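Local coordinates for protein restriction endonuclease EcoP15I, modification subunit (Escherichia coli, PDB 4ZCF) that recognises the DNA site 5'-CAGCAG-3' as a homodimer, methylates one adenine on N6 using S-adenosyl-L-methionine, and joins the Res subunit for DNA restriction, at residues M109-A114 and C550-S555; P74-A79 and Y510-D515; D575-L580 and P605-F610; E115-I120 and E434-D439; V105-V110 and L182-E187. One frame throughout, in Å; residues are numbered along the deposited sequence.

Contact 1. Residues M109-A114 and C550-S555; sequences MVNAYA and CLYDGS
The carbonyl oxygen of Tyr552 takes a hydrogen bond from Asn111, ND2 to O being 2.8 Å with an N-H...O angle of 159°. The donor lies in the carbonyl plane on a lone pair, and the acceptor is close to the plane of the Asn111 amide, so both groups are used in a favourable direction. Asparagine suits the place because, with CG beside its backbone N (chi1 -62°), a short chain ending in N-H can reach a carbonyl at the end of a facing helix. Its ND2 also lies over one face of the Tyr552 ring, 3.5 Å from CD1, with amide and ring planes 63° apart. Helix 539-552 finishes here in a Schellman motif: Gly554 N returns to Leu551 O and Ser555 N to Cys550 O, an oxygen that Ser555 OG also grips. The positive phi of Gly554 would press a CB against the preceding carbonyl, and the bare CA can approach Asn111 O to 3.6 Å. Beside this turn the small Ala112 sets its CB 3.7 Å from Leu551 CD1 and 3.6 Å from Ser555 O. The same Leu551 CD1 meets the edge of the Tyr113 ring, 4.0 Å from CE2, while Met109 CE lies over one face. Tyr113 OH bonds to Leu557 N. Outside the pair, Asn111 packs on Glu143 and Tyr552 on Arg137, both of the Res subunit.

Contact 2. Residues P74-A79 and Y510-D515; sequences PKTLLA and YQLMPD
Leu77 and Met513 exchange two backbone hydrogen bonds, Met513 N to Leu77 O at 2.6 Å and Leu77 N to Met513 O at 2.9 Å, and Ala79 and Gln511 form a second hydrogen-bonded pair. This is antiparallel sheet at the margin of the large mixed sheet, strand 76-80 being outermost within the chain. Between those pairs Leu78 faces Leu512 as a non-hydrogen-bonded pair, CD1 to CD2 4.2 Å. Leu78 holds its CG opposite the backbone N (chi1 -163°), which brings CD2 to Tyr510, the two side chains crossing at about a right angle with Leu78 CD2 3.5 Å from Tyr510 CD1. On this side Thr76 OG1, 3.4 Å from Leu512 CD2, is hydrogen-bonded to Glu104 and His108 of helix 102-113; a threonine offers a hydroxyl there without much bulk. The other face, with Leu77, Ala79 and Met513, is covered by helix 539-552. Small Ala79 leaves room for the bent, flexible Met513 chain, whose CG comes to 3.5 Å from Ala79 CB.

Contact 3. Residues D575-L580 and P605-F610; sequences DGRLYL and PNKVVF
Arg577 and Lys607 lie next to each other on the same face of two parallel strands, their chains crossing obliquely. Lys607 holds CG anti to its backbone N (chi1 -162°), and its NZ comes 3.5 Å from Arg577 CD. The strands belong to a beta-alpha-beta unit of the C-terminal domain, joined through helix 587-598. Backbone bonds pass back and forth: Leu578 N to Lys607 O, Val609 N to Leu578 O at 2.7 Å, and Leu580 N to Val609 O. At the start Gly576 O receives Asn606 N at 2.9 Å; glycine suits this positive-phi position, where a CB would collide with the Asn606 amide. Beyond Arg577, Tyr579 runs side by side with Val609, ring CD2 3.9 Å from Val609 CB. On the other face the branched Leu578, Leu580 and Val608 fill the core, Val608 CG1 lying 4.0 Å from Leu580 CD1. Further out, Asp553 forms a salt bridge with Lys607 NZ and a hydrogen bond with Tyr579 OH, probably balancing the positive charge there. Arg577 NH1 makes a salt bridge with Glu134 of the Res subunit, and its NH2 one with Asp575 OD2, at 3.2 Å, whose hydrogen bond is weak.

Contact 4. Residues E115-I120 and E434-D439; sequences EKVKMI and EGIVLD
Val117 meets Ile436 at about a right angle, methyl against methyl, CG2 to CG2 3.9 Å. The other branch of Val117, CG1, is set anti to its own N (chi1 -173°), and this directs it across Leu438, 3.8 Å from Leu438 CB; a beta-branched residue can thus touch two neighbours at once. Further along, Ile120 and Leu438 lie side by side and point the same way, CD1 to CD2 4.2 Å. Val117 precedes a corner in the chain at Lys118; after it, Met119 and Ile120 pair in parallel with Val437 and Leu438 in the middle of the Rossmann-like methyltransferase sheet, and strand 117-122 leads directly into the predicted S-adenosyl methionine-binding residues 123-126. At the corner Ile436 O accepts both Lys118 N and Met119 N, each at 3.2 Å; regular pairing follows with Leu438 N to Met119 O at 2.9 Å. A water bridges Lys116 O and Ile436 N before the corner. The Lys118 chain crosses Glu434 at about a right angle, CE 3.4 Å from OE1, in a contact made by its aliphatic part. Glu434 OE2 forms its salt bridge with Arg190 instead. Gly435, with phi 127°, leaves space for Lys118 CD, which a side chain there would strike.

Contact 5. Residues V105-V110 and L182-E187; sequences VLKHMV and LYIARE
The flat carboxylate of Glu187 approaches Val110 through OE1, which stands 3.8 Å from CG1 and 4.1 Å from CG2, so one oxygen lies near both methyls. The chain of Glu187 is extended beyond CG and crosses Val110 obliquely; its length carries OE1 to the valine at the partly exposed margin, where Arg145 of the Res subunit is a long, weak ion-pair partner. Ile184 carries most of the contact. Its CG2 is anti to the backbone N and faces helix 102-113, where it comes within 3.6 Å of Leu106 CB and 3.8 Å of Val110 CG2, meeting Val110 at about a right angle. The two helices run nearly parallel, their local axes 26° apart and 9.4 Å at closest approach. Helix 102-113 is followed by strand 117-122, and helix 171-188, after the short strand 189-190, by strand 193-199; they cover the same face of the central sheet, as helices do in the alpha/beta Rossmann-like fold. Leu106 and the compact Ala185 both pack on Phe440, in the loop after strand 434-439. On the outer side, Lys107 lays its CG 4.3 Å from Ile184 CG1, and its NZ reaches on to Leu69 O and Leu72 O.

How the contacts relate
Contacts 2, 4 and 5 belong to the methyltransferase core, contact 3 to the C-terminal domain, and contact 1 joins the two. Contacts 2 and 4, with centres 22 Å apart, share the large mixed sheet, one at its edge and one in its middle. Helix 102-113 serves contacts 1 and 5, whose centres are 11 Å apart, and touches contact 2 through His108. Along the chain contacts 4 and 5 fall inside the loop closed by contact 2, and contact 3 comes last. Contacts 1 and 3, centres 15 Å apart, touch through Asp553, which ties the turn of contact 1 to the C-terminal sheet; through helix 102-113 contact 1 then meets the core. Res residues approach contacts 1, 3, 4 and 5.

Contact 1. Residues M109-A114 and C550-S555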
# COMPACT_ATOMS: atom_id res chain seq x y z
N MET A 109 6.76 -19.06 7.20
CA MET A 109 5.33 -18.80 7.42
C MET A 109 4.50 -18.75 6.15
O MET A 109 3.30 -18.99 6.20
CB MET A 109 5.12 -17.52 8.23
CG MET A 109 5.81 -17.55 9.59
SD MET A 109 5.63 -16.04 10.57
CE MET A 109 3.81 -15.94 10.71
N VAL A 110 5.14 -18.46 5.01
CA VAL A 110 4.55 -18.29 3.68
C VAL A 110 3.55 -19.36 3.27
O VAL A 110 2.44 -19.02 2.86
CB VAL A 110 5.62 -17.95 2.62
CG1 VAL A 110 5.02 -17.90 1.22
CG2 VAL A 110 6.31 -16.63 2.94
N ASN A 111 3.92 -20.65 3.41
CA ASN A 111 3.00 -21.74 3.03
C ASN A 111 1.78 -21.81 3.89
O ASN A 111 0.74 -22.27 3.39
CB ASN A 111 3.70 -23.09 3.04
CG ASN A 111 4.84 -23.22 2.06
OD1 ASN A 111 5.19 -22.28 1.32
ND2 ASN A 111 5.45 -24.39 2.04
N ALA A 112 1.86 -21.39 5.16
CA ALA A 112 0.72 -21.47 6.08
C ALA A 112 -0.01 -20.15 6.35
O ALA A 112 -1.23 -20.17 6.51
CB ALA A 112 1.14 -22.14 7.39
N TYR A 113 0.74 -19.03 6.38
CA TYR A 113 0.30 -17.68 6.74
C TYR A 113 0.09 -16.67 5.64
O TYR A 113 -0.32 -15.55 5.93
CB TYR A 113 1.17 -17.10 7.88
CG TYR A 113 1.01 -17.91 9.15
CD1 TYR A 113 -0.02 -17.64 10.04
CD2 TYR A 113 1.80 -19.03 9.39
CE1 TYR A 113 -0.20 -18.41 11.19
CE2 TYR A 113 1.60 -19.84 10.50
CZ TYR A 113 0.62 -19.51 11.41
OH TYR A 113 0.46 -20.27 12.54
N ALA A 114 0.45 -16.97 4.42
CA ALA A 114 -0.02 -16.17 3.33
C ALA A 114 -1.45 -16.52 3.10
O ALA A 114 -1.79 -17.66 3.21
CB ALA A 114 0.79 -16.47 2.11
N CYS A 550 4.62 -30.19 9.04
CA CYS A 550 3.25 -29.71 9.23
C CYS A 550 3.08 -28.25 8.77
O CYS A 550 2.03 -27.90 8.24
CB CYS A 550 2.82 -29.88 10.69
SG CYS A 550 2.28 -31.56 11.12
N LEU A 551 4.10 -27.40 8.98
CA LEU A 551 4.10 -25.97 8.63
C LEU A 551 4.27 -25.83 7.12
O LEU A 551 3.43 -25.21 6.46
CB LEU A 551 5.21 -25.21 9.41
CG LEU A 551 5.27 -23.66 9.28
CD1 LEU A 551 3.97 -22.99 9.67
CD2 LEU A 551 6.49 -23.09 9.99
N TYR A 552 5.32 -26.48 6.58
CA TYR A 552 5.62 -26.56 5.15
C TYR A 552 4.38 -27.01 4.37
O TYR A 552 4.09 -26.45 3.32
CB TYR A 552 6.82 -27.51 4.90
CG TYR A 552 7.09 -27.72 3.42
CD1 TYR A 552 7.87 -26.82 2.70
CD2 TYR A 552 6.50 -28.78 2.73
CE1 TYR A 552 8.06 -26.97 1.33
CE2 TYR A 552 6.67 -28.92 1.36
CZ TYR A 552 7.47 -28.03 0.67
OH TYR A 552 7.69 -28.18 -0.68
N ASP A 553 3.64 -27.99 4.90
CA ASP A 553 2.42 -28.55 4.31
C ASP A 553 1.22 -27.61 4.34
O ASP A 553 0.17 -27.96 3.80
CB ASP A 553 2.08 -29.95 4.90
CG ASP A 553 2.91 -31.10 4.33
OD1 ASP A 553 3.06 -31.16 3.09
OD2 ASP A 553 3.33 -31.97 5.11
N GLY A 554 1.37 -26.45 4.99
CA GLY A 554 0.35 -25.41 5.04
C GLY A 554 -0.50 -25.30 6.28
O GLY A 554 -1.47 -24.52 6.29
N SER A 555 -0.18 -26.06 7.33
CA SER A 555 -0.96 -26.03 8.58
C SER A 555 -0.42 -24.95 9.53
O SER A 555 0.79 -24.87 9.75
CB SER A 555 -0.98 -27.40 9.26
OG SER A 555 -0.86 -28.49 8.36

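Contact 2. Residues P74-A79 and Y510-D515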
# COMPACT_ATOMS: atom_id res chain seq x y z
N PRO A 74 14.73 -20.99 2.67
CA PRO A 74 15.13 -21.28 4.05
C PRO A 74 16.20 -22.36 4.13
O PRO A 74 16.16 -23.34 3.39
CB PRO A 74 13.82 -21.70 4.74
CG PRO A 74 12.74 -21.18 3.87
CD PRO A 74 13.28 -21.24 2.47
N LYS A 75 17.22 -22.11 4.98
CA LYS A 75 18.42 -22.89 5.29
C LYS A 75 18.22 -23.61 6.66
O LYS A 75 19.17 -24.21 7.18
CB LYS A 75 19.58 -21.89 5.48
CG LYS A 75 20.63 -21.80 4.38
CD LYS A 75 21.72 -20.81 4.82
CE LYS A 75 22.91 -20.76 3.90
NZ LYS A 75 23.86 -19.67 4.27
N THR A 76 17.03 -23.47 7.27
CA THR A 76 16.75 -23.97 8.61
C THR A 76 15.47 -24.80 8.69
O THR A 76 14.73 -24.96 7.71
CB THR A 76 16.61 -22.75 9.58
OG1 THR A 76 15.64 -21.83 9.07
CG2 THR A 76 17.91 -22.03 9.85
N LEU A 77 15.20 -25.32 9.89
CA LEU A 77 13.99 -26.03 10.26
C LEU A 77 13.40 -25.30 11.49
O LEU A 77 14.06 -24.45 12.10
CB LEU A 77 14.26 -27.51 10.60
CG LEU A 77 15.06 -28.40 9.63
CD1 LEU A 77 15.10 -29.83 10.14
CD2 LEU A 77 14.45 -28.41 8.22
N LEU A 78 12.19 -25.67 11.87
CA LEU A 78 11.49 -25.12 13.03
C LEU A 78 11.13 -26.24 14.01
O LEU A 78 10.81 -27.35 13.61
CB LEU A 78 10.22 -24.35 12.60
CG LEU A 78 9.64 -23.40 13.66
CD1 LEU A 78 10.38 -22.08 13.67
CD2 LEU A 78 8.17 -23.20 13.48
N ALA A 79 11.22 -25.92 15.30
CA ALA A 79 10.86 -26.83 16.38
C ALA A 79 10.29 -26.02 17.51
O ALA A 79 10.55 -24.82 17.60
CB ALA A 79 12.08 -27.60 16.85
N TYR A 510 8.43 -21.32 19.61
CA TYR A 510 9.00 -21.99 18.45
C TYR A 510 10.34 -21.36 18.20
O TYR A 510 10.54 -20.20 18.59
CB TYR A 510 8.10 -21.82 17.23
CG TYR A 510 6.93 -22.77 17.25
CD1 TYR A 510 7.05 -24.05 16.73
CD2 TYR A 510 5.74 -22.42 17.87
CE1 TYR A 510 5.98 -24.95 16.77
CE2 TYR A 510 4.67 -23.32 17.94
CZ TYR A 510 4.81 -24.59 17.42
OH TYR A 510 3.74 -25.45 17.45
N GLN A 511 11.27 -22.12 17.64
CA GLN A 511 12.63 -21.66 17.35
C GLN A 511 13.21 -22.26 16.08
O GLN A 511 12.84 -23.37 15.68
CB GLN A 511 13.56 -21.95 18.54
CG GLN A 511 13.58 -23.42 18.99
CD GLN A 511 14.18 -23.53 20.35
OE1 GLN A 511 15.40 -23.40 20.54
NE2 GLN A 511 13.33 -23.69 21.35
N LEU A 512 14.13 -21.53 15.44
CA LEU A 512 14.81 -22.03 14.25
C LEU A 512 15.85 -23.08 14.67
O LEU A 512 16.55 -22.90 15.68
CB LEU A 512 15.51 -20.90 13.47
CG LEU A 512 14.66 -19.91 12.71
CD1 LEU A 512 15.53 -18.87 12.09
CD2 LEU A 512 13.79 -20.59 11.66
N MET A 513 15.96 -24.17 13.88
CA MET A 513 16.91 -25.28 14.14
C MET A 513 17.83 -25.47 12.96
O MET A 513 17.36 -25.30 11.82
CB MET A 513 16.18 -26.62 14.39
CG MET A 513 15.22 -26.60 15.54
SD MET A 513 16.00 -26.43 17.17
CE MET A 513 16.47 -28.11 17.48
N PRO A 514 19.11 -25.90 13.19
CA PRO A 514 20.01 -26.20 12.05
C PRO A 514 19.44 -27.33 11.21
O PRO A 514 18.81 -28.21 11.79
CB PRO A 514 21.33 -26.60 12.73
CG PRO A 514 20.99 -26.93 14.12
CD PRO A 514 19.79 -26.12 14.49
N ASP A 515 19.56 -27.26 9.86
CA ASP A 515 18.99 -28.31 8.98
C ASP A 515 19.85 -29.58 8.94
O ASP A 515 20.62 -29.76 8.00
CB ASP A 515 18.71 -27.75 7.56
CG ASP A 515 18.08 -28.71 6.55
OD1 ASP A 515 17.80 -29.88 6.92
OD2 ASP A 515 17.86 -28.29 5.40

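Contact 3. Residues D575-L580 and P605-F610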
# COMPACT_ATOMS: atom_id res chain seq x y z
N ASP A 575 -4.54 -31.49 10.07
CA ASP A 575 -5.24 -30.83 8.98
C ASP A 575 -5.37 -31.74 7.74
O ASP A 575 -4.81 -31.43 6.68
CB ASP A 575 -4.60 -29.45 8.66
CG ASP A 575 -5.46 -28.45 7.88
OD1 ASP A 575 -6.71 -28.59 7.89
OD2 ASP A 575 -4.89 -27.48 7.32
N GLY A 576 -6.05 -32.87 7.92
CA GLY A 576 -6.30 -33.85 6.87
C GLY A 576 -5.12 -34.68 6.40
O GLY A 576 -5.32 -35.65 5.66
N ARG A 577 -3.88 -34.32 6.78
CA ARG A 577 -2.70 -35.09 6.37
C ARG A 577 -2.15 -36.00 7.48
O ARG A 577 -2.09 -35.58 8.64
CB ARG A 577 -1.62 -34.24 5.64
CG ARG A 577 -1.51 -32.78 6.04
CD ARG A 577 -1.71 -31.83 4.87
NE ARG A 577 -1.57 -30.43 5.30
CZ ARG A 577 -2.53 -29.51 5.25
NH1 ARG A 577 -3.73 -29.81 4.78
NH2 ARG A 577 -2.29 -28.27 5.66
N LEU A 578 -1.80 -37.26 7.12
CA LEU A 578 -1.28 -38.26 8.06
C LEU A 578 0.22 -38.51 7.86
O LEU A 578 0.65 -38.83 6.77
CB LEU A 578 -2.08 -39.56 7.97
CG LEU A 578 -1.61 -40.73 8.85
CD1 LEU A 578 -2.17 -40.63 10.28
CD2 LEU A 578 -2.01 -42.06 8.23
N TYR A 579 0.99 -38.39 8.95
CA TYR A 579 2.45 -38.55 8.92
C TYR A 579 2.95 -39.88 9.46
O TYR A 579 2.63 -40.28 10.57
CB TYR A 579 3.14 -37.37 9.64
CG TYR A 579 2.80 -36.04 9.01
CD1 TYR A 579 1.59 -35.40 9.30
CD2 TYR A 579 3.64 -35.44 8.08
CE1 TYR A 579 1.25 -34.18 8.70
CE2 TYR A 579 3.31 -34.24 7.47
CZ TYR A 579 2.11 -33.62 7.78
OH TYR A 579 1.79 -32.44 7.17
N LEU A 580 3.77 -40.57 8.66
CA LEU A 580 4.39 -41.82 9.07
C LEU A 580 5.90 -41.64 8.99
O LEU A 580 6.49 -41.82 7.92
CB LEU A 580 3.91 -43.05 8.26
CG LEU A 580 2.43 -43.18 7.91
CD1 LEU A 580 2.22 -44.31 6.94
CD2 LEU A 580 1.58 -43.36 9.14
N PRO A 605 -8.54 -38.66 6.88
CA PRO A 605 -7.40 -38.07 6.15
C PRO A 605 -7.56 -38.19 4.64
O PRO A 605 -8.23 -39.09 4.15
CB PRO A 605 -6.19 -38.84 6.68
CG PRO A 605 -6.71 -40.13 7.17
CD PRO A 605 -8.21 -40.01 7.39
N ASN A 606 -6.93 -37.29 3.90
CA ASN A 606 -7.01 -37.22 2.44
C ASN A 606 -5.63 -37.20 1.81
O ASN A 606 -5.50 -37.22 0.58
CB ASN A 606 -7.81 -35.97 2.03
CG ASN A 606 -7.43 -34.73 2.80
OD1 ASN A 606 -6.44 -34.05 2.49
ND2 ASN A 606 -8.20 -34.42 3.83
N LYS A 607 -4.61 -37.19 2.65
CA LYS A 607 -3.21 -37.13 2.24
C LYS A 607 -2.40 -37.94 3.27
O LYS A 607 -2.65 -37.83 4.48
CB LYS A 607 -2.78 -35.65 2.22
CG LYS A 607 -1.52 -35.34 1.42
CD LYS A 607 -1.11 -33.88 1.65
CE LYS A 607 0.38 -33.69 1.74
NZ LYS A 607 0.74 -32.45 2.44
N VAL A 608 -1.47 -38.79 2.78
CA VAL A 608 -0.58 -39.62 3.63
C VAL A 608 0.86 -39.27 3.27
O VAL A 608 1.26 -39.41 2.11
CB VAL A 608 -0.88 -41.15 3.58
CG1 VAL A 608 -0.03 -41.91 4.60
CG2 VAL A 608 -2.35 -41.45 3.80
N VAL A 609 1.62 -38.75 4.25
CA VAL A 609 3.02 -38.34 4.10
C VAL A 609 3.92 -39.28 4.94
O VAL A 609 3.71 -39.42 6.13
CB VAL A 609 3.26 -36.84 4.47
CG1 VAL A 609 4.62 -36.34 4.00
CG2 VAL A 609 2.15 -35.95 3.93
N PHE A 610 4.91 -39.92 4.32
CA PHE A 610 5.80 -40.82 5.04
C PHE A 610 7.28 -40.50 4.81
O PHE A 610 7.65 -40.01 3.73
CB PHE A 610 5.48 -42.31 4.74
CG PHE A 610 5.80 -42.74 3.32
CD1 PHE A 610 4.87 -42.58 2.30
CD2 PHE A 610 7.05 -43.26 3.00
CE1 PHE A 610 5.19 -42.91 0.99
CE2 PHE A 610 7.36 -43.61 1.69
CZ PHE A 610 6.42 -43.43 0.69

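Contact 4. Residues E115-I120 and E434-D439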
# COMPACT_ATOMS: atom_id res chain seq x y z
N GLU A 115 -2.31 -15.59 2.71
CA GLU A 115 -2.39 -14.25 3.22
C GLU A 115 -3.40 -14.29 4.34
O GLU A 115 -4.57 -14.29 4.10
CB GLU A 115 -2.98 -13.36 2.12
CG GLU A 115 -2.71 -13.81 0.68
CD GLU A 115 -3.58 -13.16 -0.38
OE1 GLU A 115 -4.80 -13.36 -0.37
OE2 GLU A 115 -3.06 -12.49 -1.27
N LYS A 116 -2.94 -14.32 5.57
CA LYS A 116 -3.81 -14.57 6.72
C LYS A 116 -3.73 -13.57 7.84
O LYS A 116 -4.60 -13.61 8.71
CB LYS A 116 -3.57 -15.98 7.28
CG LYS A 116 -3.74 -17.09 6.26
CD LYS A 116 -4.70 -18.16 6.71
CE LYS A 116 -4.94 -19.14 5.59
NZ LYS A 116 -3.65 -19.71 5.06
N VAL A 117 -2.68 -12.71 7.84
CA VAL A 117 -2.41 -11.65 8.83
C VAL A 117 -3.28 -10.42 8.55
O VAL A 117 -3.28 -9.93 7.43
CB VAL A 117 -0.89 -11.30 8.87
CG1 VAL A 117 -0.56 -10.35 10.01
CG2 VAL A 117 -0.04 -12.56 8.99
N LYS A 118 -4.03 -9.93 9.57
CA LYS A 118 -4.89 -8.74 9.42
C LYS A 118 -4.09 -7.46 9.64
O LYS A 118 -4.41 -6.42 9.06
CB LYS A 118 -6.07 -8.77 10.41
CG LYS A 118 -7.33 -8.06 9.90
CD LYS A 118 -8.43 -8.08 10.95
CE LYS A 118 -9.79 -7.56 10.48
NZ LYS A 118 -9.73 -6.22 9.83
N MET A 119 -3.08 -7.52 10.53
CA MET A 119 -2.27 -6.35 10.85
C MET A 119 -0.86 -6.71 11.18
O MET A 119 -0.61 -7.69 11.87
CB MET A 119 -2.89 -5.59 12.05
CG MET A 119 -2.35 -4.19 12.24
SD MET A 119 -2.73 -3.53 13.89
CE MET A 119 -1.29 -2.65 14.23
N ILE A 120 0.07 -5.87 10.74
CA ILE A 120 1.47 -5.93 11.06
C ILE A 120 1.85 -4.62 11.70
O ILE A 120 1.57 -3.57 11.14
CB ILE A 120 2.37 -6.21 9.82
CG1 ILE A 120 2.02 -7.60 9.16
CG2 ILE A 120 3.88 -6.08 10.17
CD1 ILE A 120 2.85 -7.94 7.89
N GLU A 434 -11.10 -9.09 16.14
CA GLU A 434 -10.63 -10.37 15.58
C GLU A 434 -9.42 -10.15 14.65
O GLU A 434 -9.33 -9.10 14.01
CB GLU A 434 -11.82 -11.02 14.81
CG GLU A 434 -11.51 -11.79 13.52
CD GLU A 434 -11.26 -11.03 12.23
OE1 GLU A 434 -11.67 -9.85 12.13
OE2 GLU A 434 -10.66 -11.62 11.30
N GLY A 435 -8.54 -11.15 14.54
CA GLY A 435 -7.41 -11.09 13.61
C GLY A 435 -6.05 -11.37 14.17
O GLY A 435 -5.80 -11.20 15.36
N ILE A 436 -5.14 -11.77 13.28
CA ILE A 436 -3.75 -12.08 13.58
C ILE A 436 -2.97 -10.76 13.57
O ILE A 436 -3.10 -9.99 12.62
CB ILE A 436 -3.21 -13.13 12.55
CG1 ILE A 436 -3.81 -14.54 12.80
CG2 ILE A 436 -1.67 -13.15 12.47
CD1 ILE A 436 -3.60 -15.59 11.66
N VAL A 437 -2.21 -10.49 14.66
CA VAL A 437 -1.37 -9.29 14.77
C VAL A 437 0.08 -9.77 14.77
O VAL A 437 0.44 -10.57 15.62
CB VAL A 437 -1.71 -8.38 15.99
CG1 VAL A 437 -0.68 -7.27 16.15
CG2 VAL A 437 -3.11 -7.79 15.85
N LEU A 438 0.88 -9.31 13.79
CA LEU A 438 2.26 -9.75 13.67
C LEU A 438 3.32 -8.68 13.93
O LEU A 438 3.28 -7.62 13.33
CB LEU A 438 2.49 -10.50 12.32
CG LEU A 438 3.94 -10.87 11.95
CD1 LEU A 438 4.39 -12.13 12.64
CD2 LEU A 438 4.12 -10.99 10.46
N ASP A 439 4.28 -8.98 14.81
CA ASP A 439 5.42 -8.08 15.08
C ASP A 439 6.68 -8.90 14.88
O ASP A 439 6.91 -9.82 15.64
CB ASP A 439 5.38 -7.47 16.50
CG ASP A 439 6.30 -6.28 16.73
OD1 ASP A 439 7.39 -6.22 16.10
OD2 ASP A 439 5.92 -5.38 17.48
O HOH W 1 -6.25 -12.66 10.56

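Contact 5. Residues V105-V110 and L182-E187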
# COMPACT_ATOMS: atom_id res chain seq x y z
N VAL A 105 12.40 -16.66 9.61
CA VAL A 105 11.12 -17.01 10.24
C VAL A 105 9.91 -16.68 9.35
O VAL A 105 9.01 -17.51 9.26
CB VAL A 105 11.00 -16.46 11.68
CG1 VAL A 105 9.60 -16.69 12.23
CG2 VAL A 105 12.05 -17.08 12.61
N LEU A 106 9.90 -15.53 8.68
CA LEU A 106 8.81 -15.11 7.78
C LEU A 106 8.74 -16.02 6.55
O LEU A 106 7.64 -16.38 6.15
CB LEU A 106 8.96 -13.64 7.34
CG LEU A 106 8.73 -12.55 8.36
CD1 LEU A 106 9.20 -11.22 7.84
CD2 LEU A 106 7.28 -12.48 8.75
N LYS A 107 9.91 -16.43 5.99
CA LYS A 107 9.97 -17.38 4.87
C LYS A 107 9.32 -18.73 5.20
O LYS A 107 8.68 -19.31 4.32
CB LYS A 107 11.40 -17.59 4.39
CG LYS A 107 11.98 -16.41 3.61
CD LYS A 107 13.42 -16.67 3.29
CE LYS A 107 14.04 -15.55 2.49
NZ LYS A 107 15.48 -15.83 2.23
N HIS A 108 9.43 -19.21 6.47
CA HIS A 108 8.78 -20.48 6.89
C HIS A 108 7.24 -20.31 7.02
O HIS A 108 6.50 -21.31 6.98
CB HIS A 108 9.35 -20.98 8.24
CG HIS A 108 10.71 -21.61 8.17
ND1 HIS A 108 10.87 -22.93 7.81
CD2 HIS A 108 11.92 -21.11 8.50
CE1 HIS A 108 12.16 -23.16 7.87
NE2 HIS A 108 12.84 -22.09 8.27
N MET A 109 6.76 -19.06 7.20
CA MET A 109 5.33 -18.80 7.42
C MET A 109 4.50 -18.75 6.15
O MET A 109 3.30 -18.99 6.20
CB MET A 109 5.12 -17.52 8.23
CG MET A 109 5.81 -17.55 9.59
SD MET A 109 5.63 -16.04 10.57
CE MET A 109 3.81 -15.94 10.71
N VAL A 110 5.14 -18.46 5.01
CA VAL A 110 4.55 -18.29 3.68
C VAL A 110 3.55 -19.36 3.27
O VAL A 110 2.44 -19.02 2.86
CB VAL A 110 5.62 -17.95 2.62
CG1 VAL A 110 5.02 -17.90 1.22
CG2 VAL A 110 6.31 -16.63 2.94
N LEU A 182 10.14 -6.58 4.51
CA LEU A 182 8.90 -5.94 4.06
C LEU A 182 8.34 -6.67 2.85
O LEU A 182 7.12 -6.79 2.72
CB LEU A 182 9.18 -4.49 3.67
CG LEU A 182 9.55 -3.49 4.80
CD1 LEU A 182 9.61 -2.11 4.25
CD2 LEU A 182 8.53 -3.54 5.98
N TYR A 183 9.24 -7.18 1.97
CA TYR A 183 8.86 -7.94 0.79
C TYR A 183 8.14 -9.23 1.18
O TYR A 183 7.04 -9.47 0.67
CB TYR A 183 10.08 -8.20 -0.12
CG TYR A 183 9.72 -8.87 -1.43
CD1 TYR A 183 9.33 -8.12 -2.54
CD2 TYR A 183 9.69 -10.26 -1.54
CE1 TYR A 183 8.96 -8.74 -3.74
CE2 TYR A 183 9.30 -10.89 -2.72
CZ TYR A 183 8.97 -10.13 -3.83
OH TYR A 183 8.60 -10.75 -5.00
N ILE A 184 8.73 -10.04 2.07
CA ILE A 184 8.11 -11.30 2.55
C ILE A 184 6.87 -11.05 3.37
O ILE A 184 5.91 -11.78 3.22
CB ILE A 184 9.11 -12.28 3.28
CG1 ILE A 184 10.36 -12.62 2.40
CG2 ILE A 184 8.39 -13.56 3.79
CD1 ILE A 184 10.08 -13.46 1.08
N ALA A 185 6.91 -10.04 4.27
CA ALA A 185 5.78 -9.68 5.13
C ALA A 185 4.55 -9.38 4.29
O ALA A 185 3.48 -9.86 4.66
CB ALA A 185 6.12 -8.49 6.01
N ARG A 186 4.70 -8.66 3.14
CA ARG A 186 3.55 -8.32 2.25
C ARG A 186 2.73 -9.56 1.85
O ARG A 186 1.50 -9.51 1.80
CB ARG A 186 4.03 -7.55 1.00
CG ARG A 186 2.90 -7.00 0.12
CD ARG A 186 3.45 -6.58 -1.22
NE ARG A 186 2.46 -5.97 -2.10
CZ ARG A 186 1.71 -6.65 -2.96
NH1 ARG A 186 1.80 -7.98 -3.04
NH2 ARG A 186 0.83 -6.02 -3.73
N GLU A 187 3.42 -10.68 1.61
CA GLU A 187 2.89 -11.97 1.23
C GLU A 187 1.96 -12.55 2.30
O GLU A 187 0.98 -13.21 1.95
CB GLU A 187 4.03 -12.94 0.96
CG GLU A 187 5.11 -12.42 -0.00
CD GLU A 187 6.05 -13.45 -0.62
OE1 GLU A 187 5.73 -14.66 -0.58
OE2 GLU A 187 7.09 -13.03 -1.19